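Local coordinates for protein naphthalene dioxygenase large subunit (Rhodococcus sp., PDB 2B1X) that is the large subunit of a Rieske-type ring-hydroxylating dioxygenase, carrying a [2Fe-2S] cluster in its Rieske domain and a separate iron ion in its catalytic domain, at residues A[267-270]-A[271-274]; A[340-343]-A[344-348]. One frame throughout, in Å; residues are numbered along the deposited sequence.

Contact 1 (A[267-270]-A[271-274])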
loop_
_atom_site.group_PDB
_atom_site.type_symbol
_atom_site.label_atom_id
_atom_site.label_comp_id
_atom_site.label_asym_id
_atom_site.label_seq_id
_atom_site.Cartn_x
_atom_site.Cartn_y
_atom_site.Cartn_z
ATOM N N GLY A 267 39.200 21.810 13.920
ATOM C CA GLY A 267 38.816 23.058 14.559
ATOM C C GLY A 267 37.898 22.917 15.768
ATOM O O GLY A 267 37.140 23.838 16.094
ATOM N N LEU A 268 37.978 21.793 16.466
ATOM C CA LEU A 268 37.216 21.629 17.703
ATOM C C LEU A 268 37.558 22.685 18.740
ATOM O O LEU A 268 38.685 23.240 18.735
ATOM C CB LEU A 268 37.429 20.243 18.289
ATOM C CG LEU A 268 36.712 19.121 17.547
ATOM C CD1 LEU A 268 37.276 17.806 18.018
ATOM C CD2 LEU A 268 35.180 19.197 17.724
ATOM N N PRO A 269 36.606 22.994 19.630
ATOM C CA PRO A 269 36.850 24.008 20.653
ATOM C C PRO A 269 38.044 23.648 21.545
ATOM O O PRO A 269 38.387 22.470 21.750
ATOM C CB PRO A 269 35.550 24.021 21.458
ATOM C CG PRO A 269 34.510 23.480 20.498
ATOM C CD PRO A 269 35.243 22.437 19.724
ATOM N N GLU A 270 38.660 24.689 22.083
ATOM C CA GLU A 270 39.922 24.585 22.815
ATOM C C GLU A 270 39.856 23.635 24.017
ATOM O O GLU A 270 40.815 22.897 24.277
ATOM C CB GLU A 270 40.373 25.975 23.252
ATOM C CG GLU A 270 40.716 26.884 22.080
ATOM C CD GLU A 270 39.596 27.863 21.694
ATOM O OE1 GLU A 270 38.425 27.424 21.397
ATOM O OE2 GLU A 270 39.916 29.097 21.677
ATOM N N ASN A 271 38.738 23.644 24.745
ATOM C CA ASN A 271 38.620 22.767 25.895
ATOM C C ASN A 271 38.548 21.295 25.499
ATOM O O ASN A 271 39.064 20.434 26.211
ATOM C CB ASN A 271 37.464 23.187 26.827
ATOM C CG ASN A 271 36.097 23.101 26.165
ATOM O OD1 ASN A 271 35.880 23.622 25.070
ATOM N ND2 ASN A 271 35.158 22.480 26.859
ATOM N N ILE A 272 37.925 21.013 24.351
ATOM C CA ILE A 272 37.837 19.655 23.845
ATOM C C ILE A 272 39.205 19.174 23.344
ATOM O O ILE A 272 39.588 18.019 23.553
ATOM C CB ILE A 272 36.722 19.531 22.743
ATOM C CG1 ILE A 272 35.361 20.054 23.258
ATOM C CG2 ILE A 272 36.597 18.119 22.280
ATOM C CD1 ILE A 272 34.815 19.406 24.545
ATOM N N VAL A 273 39.950 20.058 22.694
ATOM C CA VAL A 273 41.291 19.720 22.223
ATOM C C VAL A 273 42.218 19.404 23.411
ATOM O O VAL A 273 42.968 18.433 23.371
ATOM C CB VAL A 273 41.892 20.842 21.366
ATOM C CG1 VAL A 273 43.378 20.583 21.069
ATOM C CG2 VAL A 273 41.119 20.999 20.080
ATOM N N GLU A 274 42.134 20.209 24.468
ATOM C CA GLU A 274 42.834 19.936 25.720
ATOM C C GLU A 274 42.582 18.516 26.186
ATOM O O GLU A 274 43.527 17.775 26.472
ATOM C CB GLU A 274 42.316 20.871 26.807
ATOM C CG GLU A 274 43.252 21.967 27.261
ATOM C CD GLU A 274 42.869 22.494 28.645
ATOM O OE1 GLU A 274 41.724 23.002 28.804
ATOM O OE2 GLU A 274 43.700 22.390 29.579
#
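L268 and P269 meet I272 and V273 in a local contact at the N-terminal end of helix 270-279, where the loop that follows strand 250-254 of the catalytic domain winds into its first helical turn. The carbonyl of P269 receives the V273 N-H at 3.0 Å between V273 N and P269 O, with the donor nearly in line with the C=O bond. I272 N adds a weak second bond to that oxygen, bent to 122° at the hydrogen. One residue on, E274 N reaches E270 O at 3.0 Å, in the regular i to i+4 spacing.

P269 is the N-cap residue of this helix. A proline here has no amide proton to offer, and as the residue just ahead of the helix it needs none for the helical bonding pattern. One corner of its ring, P269 CD, comes 4.3 Å from I272 CG1. The valine turns one methyl back to the loop: CG2 lies anti to the carbonyl carbon, which brings V273 CG2 within 3.6 Å of L268 O and 4.2 Å of L268 CB. L268 CD1 lies 4.3 Å from I272 CG2, a similar apolar contact. N271 OD1 sits 3.6 Å from P269 CB, while the nitrogen of that amide turns to D345. Beyond the turn, F350 of helix 348-361 packs against both L268 and P269.

Contact 2 (A[340-343]-A[344-348])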
loop_
_atom_site.group_PDB
_atom_site.type_symbol
_atom_site.label_atom_id
_atom_site.label_comp_id
_atom_site.label_asym_id
_atom_site.label_seq_id
_atom_site.Cartn_x
_atom_site.Cartn_y
_atom_site.Cartn_z
ATOM N N PHE A 340 22.425 13.146 15.583
ATOM C CA PHE A 340 23.469 14.173 15.672
ATOM C C PHE A 340 24.050 14.140 17.078
ATOM O O PHE A 340 23.297 14.118 18.061
ATOM C CB PHE A 340 22.895 15.562 15.358
ATOM C CG PHE A 340 23.821 16.707 15.730
ATOM C CD1 PHE A 340 24.929 17.005 14.933
ATOM C CD2 PHE A 340 23.608 17.439 16.880
ATOM C CE1 PHE A 340 25.803 18.047 15.260
ATOM C CE2 PHE A 340 24.488 18.501 17.245
ATOM C CZ PHE A 340 25.586 18.797 16.423
ATOM N N LEU A 341 25.389 14.135 17.181
ATOM C CA LEU A 341 26.046 14.085 18.484
ATOM C C LEU A 341 27.054 15.204 18.619
ATOM O O LEU A 341 27.620 15.647 17.632
ATOM C CB LEU A 341 26.750 12.745 18.709
ATOM C CG LEU A 341 25.866 11.475 18.782
ATOM C CD1 LEU A 341 25.589 10.968 17.435
ATOM C CD2 LEU A 341 26.564 10.395 19.626
ATOM N N VAL A 342 27.271 15.660 19.846
ATOM C CA VAL A 342 28.278 16.704 20.117
ATOM C C VAL A 342 28.763 16.533 21.564
ATOM O O VAL A 342 28.037 16.004 22.430
ATOM C CB VAL A 342 27.722 18.133 19.818
ATOM C CG1 VAL A 342 26.591 18.527 20.797
ATOM C CG2 VAL A 342 28.847 19.214 19.746
ATOM N N GLU A 343 30.002 16.954 21.819
ATOM C CA GLU A 343 30.606 16.798 23.136
ATOM C C GLU A 343 29.778 17.607 24.117
ATOM O O GLU A 343 29.451 18.759 23.827
ATOM C CB GLU A 343 32.061 17.287 23.095
ATOM C CG GLU A 343 33.039 16.302 22.445
ATOM C CD GLU A 343 33.036 16.277 20.905
ATOM O OE1 GLU A 343 33.741 15.398 20.351
ATOM O OE2 GLU A 343 32.349 17.109 20.233
ATOM N N LYS A 344 29.401 16.993 25.243
ATOM C CA LYS A 344 28.561 17.658 26.248
ATOM C C LYS A 344 29.133 19.009 26.697
ATOM O O LYS A 344 28.372 19.946 26.956
ATOM C CB LYS A 344 28.340 16.772 27.483
ATOM C CG LYS A 344 27.438 15.541 27.250
ATOM C CD LYS A 344 27.367 14.675 28.516
ATOM C CE LYS A 344 26.687 13.340 28.230
ATOM N NZ LYS A 344 27.667 12.244 27.842
ATOM N N ASP A 345 30.460 19.094 26.797
ATOM C CA ASP A 345 31.137 20.299 27.285
ATOM C C ASP A 345 31.582 21.295 26.218
ATOM O O ASP A 345 32.262 22.293 26.538
ATOM C CB ASP A 345 32.352 19.942 28.156
ATOM C CG ASP A 345 31.968 19.530 29.556
ATOM O OD1 ASP A 345 30.798 19.751 29.964
ATOM O OD2 ASP A 345 32.790 18.971 30.318
ATOM N N ALA A 346 31.232 21.046 24.959
ATOM C CA ALA A 346 31.454 22.054 23.937
ATOM C C ALA A 346 30.639 23.296 24.305
ATOM O O ALA A 346 29.581 23.188 24.919
ATOM C CB ALA A 346 31.078 21.541 22.573
ATOM N N PRO A 347 31.157 24.483 23.992
ATOM C CA PRO A 347 30.425 25.720 24.273
ATOM C C PRO A 347 29.155 25.728 23.438
ATOM O O PRO A 347 29.165 25.128 22.356
ATOM C CB PRO A 347 31.370 26.829 23.800
ATOM C CG PRO A 347 32.718 26.174 23.605
ATOM C CD PRO A 347 32.448 24.723 23.331
ATOM N N ASP A 348 28.110 26.400 23.916
ATOM C CA ASP A 348 26.793 26.387 23.255
ATOM C C ASP A 348 26.827 26.937 21.834
ATOM O O ASP A 348 26.101 26.460 20.968
ATOM C CB ASP A 348 25.776 27.171 24.067
ATOM C CG ASP A 348 25.276 26.398 25.253
ATOM O OD1 ASP A 348 24.485 26.960 26.043
ATOM O OD2 ASP A 348 25.612 25.207 25.470
#
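E343, K344 and A346 carry this tight turn. The backbone carbonyl of E343 takes the A346 N-H, with A346 N 3.1 Å from E343 O and a fairly straight N-H...O angle of 159°; the donor stands well above the carbonyl plane. The methyl of A346 lies past the oxygen, on the same face as its own N, with A346 CB 3.5 Å from E343 O, and also approaches V342, with V342 CG2 to A346 CB at 4.3 Å.

The bond closes a type I beta turn running from E343 to A346, with K344 and D345 at its corners. It brings strand 333-343 of the large antiparallel sheet to an end and redirects the chain to P347, the N-cap residue of helix 348-361. The E343 side chain starts with CG anti to its carbonyl carbon (chi1 -77°) and bends at chi2, leading its carboxylate away from the turn to a salt bridge with R183 through OE1. From its corner of the turn, K344 sends its ammonium group to hydrogen bonds with the backbone oxygens of A186 and L188, tying the turn to the start of the neighbouring strand 188-199.

Contact 1 precedes contact 2 along the chain; the rest of helix 270-279, helix 282-288, strands 293-298, 302-309 and 318-330 and the first part of strand 333-343 lie between them. In space their centres are only 11 Å apart, on the same side of the chain's centre, and both belong to the catalytic domain. They touch directly: N271 ND2 lies 2.9 Å from D345 O, a probable hydrogen bond, P269 CB is 3.7 Å from P347 CD, and I272 CD1 packs on E343 CB at 3.8 Å. The first turn of helix 270-279 is therefore set against the turn at the end of strand 333-343, and the prolines that touch are the N-cap residues of helices 270-279 and 348-361.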